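Local coordinates for superantigen-like protein SSL8 (Staphylococcus aureus, PDB 3R2T), which is of unproven function but belongs to the staphylococcal/streptococcal toxin family and, as in other superantigen-like proteins, probably acts against the host's immune defences, at residues 75-80 / 118-123; 101-106 / 137-142; 152-157 / 239-244. One frame throughout, in Å; residues are numbered along the deposited sequence. Where two conformers were deposited one is given.

Interaction 1: residues 75-80 / 118-123; sequences TNVSGQ and LDVFAV
Val-77 and Leu-118 form an antiparallel, hydrogen-bonded pair, and their side chains make the tight half of this contact. Val-77 N gives its hydrogen to Leu-118 O at 2.7 Å, and Leu-118 N returns one to Val-77 O at 3.0 Å; each carbonyl is met in its own plane, on a lone pair. With CG1 of Val-77 beside the backbone N (chi1 -66°), CG2 falls between N and the carbonyl carbon and meets Leu-118. It lies 3.4 Å from Leu-118 CB, closer than carbons usually pack, and the same methyl also meets Val-120 CG2 at 3.8 Å. The Val-77 and Leu-118 side chains cross at about a right angle.

The other half is looser and reaches solvent. Asn-76 and Val-77 both face Leu-118, a G1 beta bulge, and Asn-76 takes the positive phi (47°) of its first position. Its N-H turns to the carboxylate of Asp-119, meeting OD1 at 3.2 Å nearly head-on, while CG2 of the exposed Thr-75 lies alongside the same oxygen. The other carboxylate oxygen, OD2, forms a salt bridge with Lys-177, which probably helps keep Asp-119 ionised.

Strand 118-122 runs between two neighbours: strand 72-79, which turns a corner at the bulge, and strand 133-141, whose Val-139 touches Leu-118. Farther along, helix 182-197 packs against Phe-121 and Val-123.

Interaction 2: residues 101-106 / 137-142; sequences VFLLGK and SGVTKK
Ser-137 N donates to Phe-102 O at 2.8 Å, approaching 31° out of the carbonyl plane, just where strand 99-102 ends in an inverse gamma turn centred on Leu-103. Leu-104 N bonds weakly to the same Phe-102 oxygen, so that carbonyl is shared between the turn and Ser-137 of segment 137-142.

Just before the turn in sequence, Val-101 points its side chain at the other segment. With CG1 anti to the backbone N (chi1 -179°), this methyl rests against the Ser-137 backbone, 3.3 Å from Ser-137 O. The same methyl also meets Val-139 CG2 at 4.0 Å. Leu-103 CD2 comes to that Val-139 methyl as well, more loosely at 4.4 Å, so CG2 of Val-139 is approached by two apolar side chains.

The hydroxyl of Ser-137 is near Leu-104 N, but its hydrogen bond is with Asp-107 OD2. Asp-107 OD1 also receives Gly-105 N, so one carboxylate ties the loop after the strand to Ser-137. Phe-102 points away from the contact, and its ring meets Phe-148 of the second subunit edge-to-face.

Strands 99-102 and 133-141 are parallel neighbours in the curled sheet of the OB-fold domain. Such a parallel pairing in an otherwise largely antiparallel sheet is characteristic of the OB fold, where it helps close the five-stranded barrel.

Interaction 3: residues 152-157 / 239-244; sequences RTPNLL and EQIKNI
Arg-152 bends at chi2 (-60°) and Glu-239 at chi2 (-83°), which lays the aliphatic part of the glutamate over one face of the guanidinium: Glu-239 CG is 3.3 Å from Arg-152 NH2, near the rim of the group. This is packing rather than a salt bridge, for the carboxylate is turned away, with OE1 taking Gln-240 NE2 and OE2 paired with Lys-214.

Pro-154 directs its ring at the other segment, CB reaching Ile-241 CG2 at 4.1 Å and CG coming near Ile-244 CD1. Here the chain joins the mixed sheet of the beta-grasp domain, where strand 156-160 runs parallel to strand 241-248 and helix 182-197 packs on the face carrying Leu-156 and Ile-244. Ile-244 sits between two bonds of the parallel register: its N donates to Asn-155 O at 3.0 Å, and its O receives Leu-157 N at 2.8 Å, both donors lying nearly along the C=O direction, the Leu-157 bond the straighter at its N-H. Leu-156 CD1 crosses to Ile-244 CG2 at 3.8 Å on the helix side. Ahead of these bonds, a water accepts from Asn-155 N and donates to Lys-242 O, bridging the two segments beside the classic bulge that Lys-242 and Asn-243 make opposite Asn-212.

How the interactions relate
Interactions 1 and 2 belong to one sheet of the OB-fold domain, with centres about 8 Å apart. Strands 118-122 and 133-141 join them directly: Asp-119 N lies 2.8 Å from Thr-140 O, and Phe-121 N is similarly close to Gly-138 O, both probable hydrogen bonds. Interaction 3 is in the beta-grasp domain, its centre about 24 Å from that of interaction 1 and about 22 Å from that of interaction 2. Both OB-fold contacts are mostly buried; interaction 1 pairs antiparallel strands and has a bulge with exposed residues at one end, whereas interaction 2 has a single backbone bond and small apolar contacts. Interaction 3 is only partly buried, combining a parallel strand pair with a water bridge and an arginine-on-glutamate packing.

Interaction 1: residues 75-80 / 118-123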
ATOM      1  N   THR A  75       9.050  18.865   9.144  1.00 47.20           N
ATOM      2  CA  THR A  75       9.077  19.274  10.539  1.00 49.19           C
ATOM      3  C   THR A  75       7.888  20.122  10.964  1.00 50.53           C
ATOM      4  O   THR A  75       7.332  20.863  10.163  1.00 50.02           O
ATOM      5  CB  THR A  75      10.375  20.064  10.830  1.00 50.73           C
ATOM      6  OG1 THR A  75      11.509  19.306  10.369  1.00 56.45           O
ATOM      7  CG2 THR A  75      10.530  20.341  12.320  1.00 51.12           C
ATOM      8  N   ASN A  76       7.531  19.998  12.249  1.00 51.10           N
ATOM      9  CA  ASN A  76       6.434  20.731  12.870  1.00 53.26           C
ATOM     10  C   ASN A  76       5.178  20.685  12.018  1.00 54.36           C
ATOM     11  O   ASN A  76       4.580  21.719  11.707  1.00 55.89           O
ATOM     12  CB  ASN A  76       6.842  22.183  13.166  1.00 55.69           C
ATOM     13  CG  ASN A  76       5.823  22.918  14.063  1.00 58.32           C
ATOM     14  OD1 ASN A  76       5.061  22.295  14.804  1.00 54.72           O
ATOM     15  ND2 ASN A  76       5.817  24.235  13.990  1.00 57.96           N
ATOM     16  N   VAL A  77       4.795  19.467  11.643  1.00 53.21           N
ATOM     17  CA  VAL A  77       3.613  19.216  10.831  1.00 54.16           C
ATOM     18  C   VAL A  77       2.409  18.937  11.712  1.00 54.41           C
ATOM     19  O   VAL A  77       2.534  18.398  12.820  1.00 53.43           O
ATOM     20  CB  VAL A  77       3.794  17.980   9.891  1.00 53.00           C
ATOM     21  CG1 VAL A  77       4.849  18.245   8.858  1.00 55.55           C
ATOM     22  CG2 VAL A  77       4.130  16.748  10.693  1.00 49.59           C
ATOM     23  N   SER A  78       1.242  19.300  11.194  1.00 55.36           N
ATOM     24  CA  SER A  78      -0.026  19.103  11.879  1.00 57.64           C
ATOM     25  C   SER A  78      -0.833  18.108  11.064  1.00 57.58           C
ATOM     26  O   SER A  78      -0.884  18.200   9.832  1.00 57.93           O
ATOM     27  CB  SER A  78      -0.820  20.418  11.964  1.00 59.51           C
ATOM     28  OG  SER A  78      -0.078  21.455  12.595  1.00 62.37           O
ATOM     29  N   GLY A  79      -1.474  17.164  11.733  1.00 58.19           N
ATOM     30  CA  GLY A  79      -2.272  16.184  11.009  1.00 58.48           C
ATOM     31  C   GLY A  79      -3.269  15.419  11.840  1.00 58.64           C
ATOM     32  O   GLY A  79      -3.265  15.472  13.080  1.00 58.26           O
ATOM     33  N   GLN A  80      -4.122  14.702  11.118  1.00 58.16           N
ATOM     34  CA  GLN A  80      -5.165  13.868  11.689  1.00 58.52           C
ATOM     35  C   GLN A  80      -5.299  12.650  10.792  1.00 56.47           C
ATOM     36  O   GLN A  80      -5.296  12.778   9.562  1.00 56.14           O
ATOM     37  CB  GLN A  80      -6.492  14.638  11.758  1.00 61.07           C
ATOM     38  CG  GLN A  80      -7.681  13.826  12.276  1.00 63.20           C
ATOM     39  CD  GLN A  80      -8.955  14.648  12.412  1.00 66.66           C
ATOM     40  OE1 GLN A  80      -8.925  15.875  12.340  1.00 67.79           O
ATOM     41  NE2 GLN A  80     -10.078  13.972  12.622  1.00 66.21           N
ATOM     42  N   LEU A 118       4.507  17.610  14.868  1.00 44.80           N
ATOM     43  CA  LEU A 118       5.081  16.341  14.451  1.00 43.56           C
ATOM     44  C   LEU A 118       6.229  16.487  13.456  1.00 43.47           C
ATOM     45  O   LEU A 118       6.296  17.462  12.728  1.00 44.73           O
ATOM     46  CB  LEU A 118       4.015  15.478  13.808  1.00 43.78           C
ATOM     47  CG  LEU A 118       2.811  15.031  14.612  1.00 42.81           C
ATOM     48  CD1 LEU A 118       1.781  14.396  13.664  1.00 40.36           C
ATOM     49  CD2 LEU A 118       3.240  14.074  15.708  1.00 40.75           C
ATOM     50  N   ASP A 119       7.148  15.519  13.471  1.00 43.64           N
ATOM     51  CA  ASP A 119       8.248  15.438  12.487  1.00 42.36           C
ATOM     52  C   ASP A 119       7.971  14.158  11.722  1.00 41.76           C
ATOM     53  O   ASP A 119       7.388  13.210  12.256  1.00 41.25           O
ATOM     54  CB  ASP A 119       9.648  15.393  13.113  1.00 42.15           C
ATOM     55  CG  ASP A 119      10.108  16.751  13.656  1.00 46.05           C
ATOM     56  OD1 ASP A 119       9.388  17.760  13.478  1.00 51.72           O
ATOM     57  OD2 ASP A 119      11.209  16.815  14.246  1.00 46.63           O
ATOM     58  N   VAL A 120       8.366  14.130  10.463  1.00 41.49           N
ATOM     59  CA  VAL A 120       8.109  12.977   9.648  1.00 39.88           C
ATOM     60  C   VAL A 120       9.269  12.723   8.738  1.00 39.05           C
ATOM     61  O   VAL A 120       9.717  13.636   8.029  1.00 38.01           O
ATOM     62  CB  VAL A 120       6.855  13.196   8.767  1.00 42.51           C
ATOM     63  CG1 VAL A 120       6.643  12.025   7.812  1.00 36.82           C
ATOM     64  CG2 VAL A 120       5.603  13.445   9.633  1.00 42.12           C
ATOM     65  N   PHE A 121       9.786  11.490   8.787  1.00 37.35           N
ATOM     66  CA  PHE A 121      10.843  11.085   7.903  1.00 37.00           C
ATOM     67  C   PHE A 121      10.107  10.231   6.896  1.00 36.92           C
ATOM     68  O   PHE A 121       9.475   9.267   7.266  1.00 38.06           O
ATOM     69  CB  PHE A 121      11.933  10.300   8.625  1.00 38.30           C
ATOM     70  CG  PHE A 121      13.073   9.917   7.723  1.00 40.98           C
ATOM     71  CD1 PHE A 121      14.053  10.849   7.396  1.00 44.07           C
ATOM     72  CD2 PHE A 121      13.158   8.642   7.187  1.00 40.06           C
ATOM     73  CE1 PHE A 121      15.105  10.506   6.540  1.00 44.58           C
ATOM     74  CE2 PHE A 121      14.195   8.297   6.336  1.00 40.71           C
ATOM     75  CZ  PHE A 121      15.166   9.231   6.004  1.00 42.55           C
ATOM     76  N   ALA A 122      10.173  10.603   5.629  1.00 37.79           N
ATOM     77  CA  ALA A 122       9.443   9.909   4.573  1.00 38.04           C
ATOM     78  C   ALA A 122      10.338   9.394   3.466  1.00 38.69           C
ATOM     79  O   ALA A 122      11.309  10.046   3.086  1.00 37.47           O
ATOM     80  CB  ALA A 122       8.381  10.858   3.976  1.00 39.12           C
ATOM     81  N   VAL A 123       9.997   8.203   2.980  1.00 39.74           N
ATOM     82  CA  VAL A 123      10.705   7.528   1.887  1.00 40.15           C
ATOM     83  C   VAL A 123       9.607   6.989   0.959  1.00 40.84           C
ATOM     84  O   VAL A 123       8.658   6.355   1.408  1.00 39.98           O
ATOM     85  CB  VAL A 123      11.583   6.368   2.413  1.00 39.12           C
ATOM     86  CG1 VAL A 123      12.306   5.669   1.267  1.00 42.14           C
ATOM     87  CG2 VAL A 123      12.576   6.888   3.419  1.00 40.17           C
TER

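Interaction 2: residues 101-106 / 137-142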
ATOM      1  N   VAL A 101       1.224   9.355   4.609  1.00 46.34           N
ATOM      2  CA  VAL A 101       1.914   8.467   5.512  1.00 44.64           C
ATOM      3  C   VAL A 101       1.009   7.412   6.070  1.00 44.77           C
ATOM      4  O   VAL A 101       0.040   7.704   6.791  1.00 43.80           O
ATOM      5  CB  VAL A 101       2.490   9.260   6.692  1.00 45.22           C
ATOM      6  CG1 VAL A 101       3.239   8.329   7.649  1.00 40.22           C
ATOM      7  CG2 VAL A 101       3.395  10.377   6.159  1.00 45.02           C
ATOM      8  N   PHE A 102       1.351   6.170   5.754  1.00 43.45           N
ATOM      9  CA  PHE A 102       0.586   5.033   6.209  1.00 43.24           C
ATOM     10  C   PHE A 102       1.051   4.650   7.604  1.00 43.48           C
ATOM     11  O   PHE A 102       2.231   4.353   7.810  1.00 42.60           O
ATOM     12  CB  PHE A 102       0.770   3.876   5.242  1.00 42.75           C
ATOM     13  CG  PHE A 102       0.087   4.085   3.908  1.00 41.81           C
ATOM     14  CD1 PHE A 102      -1.044   3.369   3.586  1.00 42.07           C
ATOM     15  CD2 PHE A 102       0.556   5.025   2.995  1.00 40.03           C
ATOM     16  CE1 PHE A 102      -1.683   3.554   2.355  1.00 45.04           C
ATOM     17  CE2 PHE A 102      -0.080   5.218   1.775  1.00 41.35           C
ATOM     18  CZ  PHE A 102      -1.200   4.479   1.455  1.00 45.04           C
ATOM     19  N   LEU A 103       0.116   4.648   8.550  1.00 43.94           N
ATOM     20  CA  LEU A 103       0.405   4.311   9.936  1.00 43.55           C
ATOM     21  C   LEU A 103       0.253   2.800  10.105  1.00 44.81           C
ATOM     22  O   LEU A 103      -0.770   2.320  10.601  1.00 46.03           O
ATOM     23  CB  LEU A 103      -0.570   5.046  10.847  1.00 43.72           C
ATOM     24  CG  LEU A 103      -0.589   6.566  10.648  1.00 45.41           C
ATOM     25  CD1 LEU A 103      -1.692   7.256  11.454  1.00 44.81           C
ATOM     26  CD2 LEU A 103       0.776   7.156  10.952  1.00 42.54           C
ATOM     27  N   LEU A 104       1.290   2.059   9.729  1.00 44.30           N
ATOM     28  CA  LEU A 104       1.248   0.586   9.745  1.00 45.33           C
ATOM     29  C   LEU A 104       1.815  -0.157  10.965  1.00 45.87           C
ATOM     30  O   LEU A 104       1.747  -1.381  11.002  1.00 47.37           O
ATOM     31  CB  LEU A 104       1.946   0.028   8.483  1.00 44.00           C
ATOM     32  CG  LEU A 104       1.472   0.511   7.101  1.00 46.64           C
ATOM     33  CD1 LEU A 104       2.077  -0.388   5.996  1.00 45.38           C
ATOM     34  CD2 LEU A 104      -0.055   0.529   6.953  1.00 45.85           C
ATOM     35  N   GLY A 105       2.365   0.529  11.955  1.00 46.02           N
ATOM     36  CA  GLY A 105       2.936  -0.177  13.115  1.00 47.05           C
ATOM     37  C   GLY A 105       2.261   0.190  14.421  1.00 49.36           C
ATOM     38  O   GLY A 105       1.058   0.071  14.541  1.00 50.34           O
ATOM     39  N   LYS A 106       3.045   0.642  15.397  1.00 50.37           N
ATOM     40  CA  LYS A 106       2.504   1.058  16.703  1.00 53.29           C
ATOM     41  C   LYS A 106       1.724   2.361  16.577  1.00 52.87           C
ATOM     42  O   LYS A 106       1.041   2.775  17.513  1.00 52.75           O
ATOM     43  CB  LYS A 106       3.624   1.305  17.724  1.00 54.12           C
ATOM     44  CG  LYS A 106       4.547   0.134  17.974  1.00 58.40           C
ATOM     45  CD  LYS A 106       5.491   0.437  19.142  1.00 64.16           C
ATOM     46  CE  LYS A 106       6.630  -0.577  19.220  1.00 65.64           C
ATOM     47  NZ  LYS A 106       6.185  -1.974  19.032  1.00 63.96           N
ATOM     48  N   SER A 137       4.847   5.217   8.184  1.00 38.90           N
ATOM     49  CA  SER A 137       5.205   5.683   9.524  1.00 39.16           C
ATOM     50  C   SER A 137       6.318   6.748   9.540  1.00 38.73           C
ATOM     51  O   SER A 137       6.245   7.723   8.782  1.00 39.56           O
ATOM     52  CB  SER A 137       5.541   4.471  10.371  1.00 39.15           C
ATOM     53  OG  SER A 137       4.448   3.568  10.358  1.00 43.32           O
ATOM     54  N   GLY A 138       7.336   6.577  10.384  1.00 38.57           N
ATOM     55  CA  GLY A 138       8.423   7.562  10.482  1.00 37.62           C
ATOM     56  C   GLY A 138       7.986   8.853  11.149  1.00 38.08           C
ATOM     57  O   GLY A 138       8.559   9.904  10.899  1.00 40.14           O
ATOM     58  N   VAL A 139       6.973   8.772  12.010  1.00 38.33           N
ATOM     59  CA  VAL A 139       6.435   9.940  12.688  1.00 37.26           C
ATOM     60  C   VAL A 139       6.924  10.007  14.118  1.00 37.98           C
ATOM     61  O   VAL A 139       6.926   9.003  14.795  1.00 37.16           O
ATOM     62  CB  VAL A 139       4.886   9.897  12.725  1.00 39.25           C
ATOM     63  CG1 VAL A 139       4.345  11.173  13.369  1.00 35.59           C
ATOM     64  CG2 VAL A 139       4.273   9.732  11.293  1.00 37.61           C
ATOM     65  N   THR A 140       7.308  11.205  14.564  1.00 39.03           N
ATOM     66  CA  THR A 140       7.795  11.468  15.930  1.00 39.51           C
ATOM     67  C   THR A 140       7.394  12.877  16.390  1.00 40.68           C
ATOM     68  O   THR A 140       6.862  13.673  15.600  1.00 39.82           O
ATOM     69  CB  THR A 140       9.338  11.497  15.944  1.00 39.52           C
ATOM     70  OG1 THR A 140       9.789  12.417  14.941  1.00 37.47           O
ATOM     71  CG2 THR A 140       9.937  10.142  15.639  1.00 39.10           C
ATOM     72  N   LYS A 141       7.643  13.176  17.667  0.50 41.37           N
ATOM     73  CA  LYS A 141       7.391  14.507  18.210  0.50 42.41           C
ATOM     74  C   LYS A 141       8.602  15.350  17.879  0.50 42.32           C
ATOM     75  O   LYS A 141       9.723  14.844  17.848  0.50 41.39           O
ATOM     76  CB  LYS A 141       7.228  14.505  19.734  0.50 43.65           C
ATOM     77  CG  LYS A 141       5.964  13.869  20.285  0.50 44.59           C
ATOM     78  CD  LYS A 141       5.873  14.163  21.786  0.50 46.05           C
ATOM     79  CE  LYS A 141       4.532  13.762  22.399  0.50 46.01           C
ATOM     80  NZ  LYS A 141       4.427  14.302  23.798  0.50 46.97           N
ATOM     81  N   LYS A 142       8.387  16.639  17.647  1.00 43.60           N
ATOM     82  CA  LYS A 142       9.495  17.549  17.335  1.00 44.31           C
ATOM     83  C   LYS A 142      10.322  17.862  18.583  1.00 44.97           C
ATOM     84  O   LYS A 142       9.909  17.586  19.715  1.00 44.18           O
ATOM     85  CB  LYS A 142       8.989  18.854  16.709  1.00 45.02           C
ATOM     86  CG  LYS A 142       8.156  19.766  17.616  1.00 49.35           C
ATOM     87  CD  LYS A 142       7.655  20.983  16.798  1.00 52.29           C
ATOM     88  CE  LYS A 142       6.899  22.017  17.618  1.00 55.52           C
ATOM     89  NZ  LYS A 142       7.769  22.796  18.524  1.00 58.99           N
TER

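Interaction 3: residues 152-157 / 239-244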
ATOM      1  N   ARG A 152      23.220  14.934  19.312  1.00 55.68           N
ATOM      2  CA  ARG A 152      23.943  13.747  19.764  1.00 53.42           C
ATOM      3  C   ARG A 152      24.847  13.218  18.653  1.00 52.14           C
ATOM      4  O   ARG A 152      24.457  13.184  17.477  1.00 50.10           O
ATOM      5  CB  ARG A 152      22.967  12.645  20.159  1.00 52.09           C
ATOM      6  CG  ARG A 152      21.952  13.061  21.212  1.00 53.42           C
ATOM      7  CD  ARG A 152      22.598  13.512  22.505  1.00 52.35           C
ATOM      8  NE  ARG A 152      21.612  14.155  23.363  1.00 53.74           N
ATOM      9  CZ  ARG A 152      21.887  14.743  24.525  1.00 57.25           C
ATOM     10  NH1 ARG A 152      23.137  14.767  24.979  1.00 57.49           N
ATOM     11  NH2 ARG A 152      20.903  15.313  25.240  1.00 58.22           N
ATOM     12  N   THR A 153      26.051  12.800  19.034  1.00 51.99           N
ATOM     13  CA  THR A 153      27.011  12.234  18.085  1.00 51.56           C
ATOM     14  C   THR A 153      27.579  10.912  18.599  1.00 49.44           C
ATOM     15  O   THR A 153      28.760  10.796  18.915  1.00 50.46           O
ATOM     16  CB  THR A 153      28.156  13.205  17.754  1.00 52.85           C
ATOM     17  OG1 THR A 153      28.743  13.665  18.966  1.00 55.98           O
ATOM     18  CG2 THR A 153      27.644  14.372  16.976  1.00 53.75           C
ATOM     19  N   PRO A 154      26.727   9.904  18.692  1.00 47.40           N
ATOM     20  CA  PRO A 154      27.234   8.617  19.127  1.00 46.37           C
ATOM     21  C   PRO A 154      28.137   8.018  18.045  1.00 45.89           C
ATOM     22  O   PRO A 154      27.945   8.295  16.851  1.00 45.11           O
ATOM     23  CB  PRO A 154      25.963   7.785  19.262  1.00 46.16           C
ATOM     24  CG  PRO A 154      25.023   8.397  18.215  1.00 45.20           C
ATOM     25  CD  PRO A 154      25.304   9.854  18.299  1.00 47.08           C
ATOM     26  N   ASN A 155      29.131   7.219  18.446  0.50 45.36           N
ATOM     27  CA  ASN A 155      30.026   6.607  17.472  0.50 44.56           C
ATOM     28  C   ASN A 155      29.273   5.599  16.633  0.50 44.08           C
ATOM     29  O   ASN A 155      28.398   4.887  17.128  0.50 43.30           O
ATOM     30  CB  ASN A 155      31.211   5.890  18.133  0.50 45.51           C
ATOM     31  CG  ASN A 155      32.226   5.345  17.099  0.50 44.47           C
ATOM     32  OD1 ASN A 155      32.438   5.947  16.049  0.50 40.46           O
ATOM     33  ND2 ASN A 155      32.857   4.218  17.414  0.50 39.15           N
ATOM     34  N   LEU A 156      29.610   5.579  15.350  1.00 44.49           N
ATOM     35  CA  LEU A 156      29.063   4.637  14.392  1.00 43.38           C
ATOM     36  C   LEU A 156      30.312   3.801  14.079  1.00 44.14           C
ATOM     37  O   LEU A 156      31.272   4.312  13.519  1.00 44.42           O
ATOM     38  CB  LEU A 156      28.555   5.322  13.128  1.00 44.47           C
ATOM     39  CG  LEU A 156      28.205   4.410  11.940  1.00 45.13           C
ATOM     40  CD1 LEU A 156      27.175   3.357  12.303  1.00 44.27           C
ATOM     41  CD2 LEU A 156      27.710   5.233  10.763  1.00 46.49           C
ATOM     42  N   LEU A 157      30.336   2.547  14.508  1.00 43.71           N
ATOM     43  CA  LEU A 157      31.469   1.685  14.245  1.00 43.77           C
ATOM     44  C   LEU A 157      31.093   0.740  13.121  1.00 43.00           C
ATOM     45  O   LEU A 157      30.128  -0.016  13.236  1.00 42.84           O
ATOM     46  CB  LEU A 157      31.829   0.893  15.495  1.00 44.40           C
ATOM     47  CG  LEU A 157      32.996  -0.083  15.352  1.00 47.89           C
ATOM     48  CD1 LEU A 157      34.279   0.643  14.974  1.00 50.98           C
ATOM     49  CD2 LEU A 157      33.175  -0.856  16.667  1.00 49.56           C
ATOM     50  N   GLU A 239      19.141  10.663  23.080  1.00 39.88           N
ATOM     51  CA  GLU A 239      20.060  10.897  24.186  1.00 42.41           C
ATOM     52  C   GLU A 239      20.480   9.565  24.833  1.00 41.77           C
ATOM     53  O   GLU A 239      21.572   9.441  25.385  1.00 42.03           O
ATOM     54  CB  GLU A 239      19.413  11.834  25.203  1.00 44.85           C
ATOM     55  CG  GLU A 239      20.304  12.245  26.370  1.00 50.97           C
ATOM     56  CD  GLU A 239      20.348  11.233  27.482  1.00 58.77           C
ATOM     57  OE1 GLU A 239      19.280  10.645  27.785  1.00 61.43           O
ATOM     58  OE2 GLU A 239      21.435  11.057  28.083  1.00 62.82           O
ATOM     59  N   GLN A 240      19.626   8.558  24.720  1.00 40.85           N
ATOM     60  CA  GLN A 240      19.900   7.272  25.333  1.00 41.29           C
ATOM     61  C   GLN A 240      20.656   6.285  24.461  1.00 39.91           C
ATOM     62  O   GLN A 240      20.885   5.175  24.890  1.00 42.03           O
ATOM     63  CB  GLN A 240      18.599   6.667  25.856  1.00 42.10           C
ATOM     64  CG  GLN A 240      18.046   7.422  27.106  1.00 44.62           C
ATOM     65  CD  GLN A 240      18.906   7.217  28.327  1.00 47.26           C
ATOM     66  OE1 GLN A 240      19.207   6.092  28.683  1.00 55.21           O
ATOM     67  NE2 GLN A 240      19.285   8.303  28.993  1.00 49.81           N
ATOM     68  N   ILE A 241      21.034   6.672  23.242  1.00 38.32           N
ATOM     69  CA  ILE A 241      21.801   5.775  22.368  1.00 36.34           C
ATOM     70  C   ILE A 241      23.256   5.840  22.798  1.00 38.22           C
ATOM     71  O   ILE A 241      23.840   6.915  22.796  1.00 38.32           O
ATOM     72  CB  ILE A 241      21.724   6.196  20.895  1.00 36.45           C
ATOM     73  CG1 ILE A 241      20.295   6.046  20.368  1.00 35.25           C
ATOM     74  CG2 ILE A 241      22.690   5.385  20.059  1.00 32.27           C
ATOM     75  CD1 ILE A 241      20.117   6.562  18.939  1.00 39.64           C
ATOM     76  N   LYS A 242      23.831   4.698  23.194  1.00 38.66           N
ATOM     77  CA  LYS A 242      25.233   4.639  23.598  1.00 39.24           C
ATOM     78  C   LYS A 242      26.169   4.581  22.383  1.00 38.11           C
ATOM     79  O   LYS A 242      27.185   5.254  22.339  1.00 38.61           O
ATOM     80  CB  LYS A 242      25.494   3.410  24.451  1.00 40.29           C
ATOM     81  CG  LYS A 242      26.882   3.436  25.135  1.00 45.65           C
ATOM     82  CD  LYS A 242      27.056   2.251  26.089  1.00 52.19           C
ATOM     83  CE  LYS A 242      28.245   2.467  27.051  1.00 58.74           C
ATOM     84  NZ  LYS A 242      28.387   1.343  28.041  1.00 59.23           N
ATOM     85  N   ASN A 243      25.848   3.729  21.430  1.00 36.86           N
ATOM     86  CA  ASN A 243      26.656   3.598  20.210  1.00 37.17           C
ATOM     87  C   ASN A 243      25.887   2.819  19.167  1.00 35.59           C
ATOM     88  O   ASN A 243      24.804   2.276  19.445  1.00 36.87           O
ATOM     89  CB  ASN A 243      28.038   2.955  20.494  1.00 36.88           C
ATOM     90  CG  ASN A 243      27.929   1.564  21.089  1.00 44.51           C
ATOM     91  OD1 ASN A 243      27.396   0.651  20.470  1.00 49.09           O
ATOM     92  ND2 ASN A 243      28.448   1.397  22.304  1.00 46.59           N
ATOM     93  N   ILE A 244      26.428   2.774  17.964  1.00 34.83           N
ATOM     94  CA  ILE A 244      25.803   2.046  16.873  1.00 34.92           C
ATOM     95  C   ILE A 244      26.919   1.260  16.205  1.00 35.91           C
ATOM     96  O   ILE A 244      27.989   1.812  15.931  1.00 37.91           O
ATOM     97  CB  ILE A 244      25.169   3.009  15.880  1.00 35.00           C
ATOM     98  CG1 ILE A 244      24.162   3.935  16.611  1.00 37.84           C
ATOM     99  CG2 ILE A 244      24.502   2.242  14.722  1.00 36.29           C
ATOM    100  CD1 ILE A 244      23.675   5.094  15.797  1.00 35.59           C
TER
HETATM  101  O   HOH W   1      29.447   6.705  20.968  0.50 30.09           O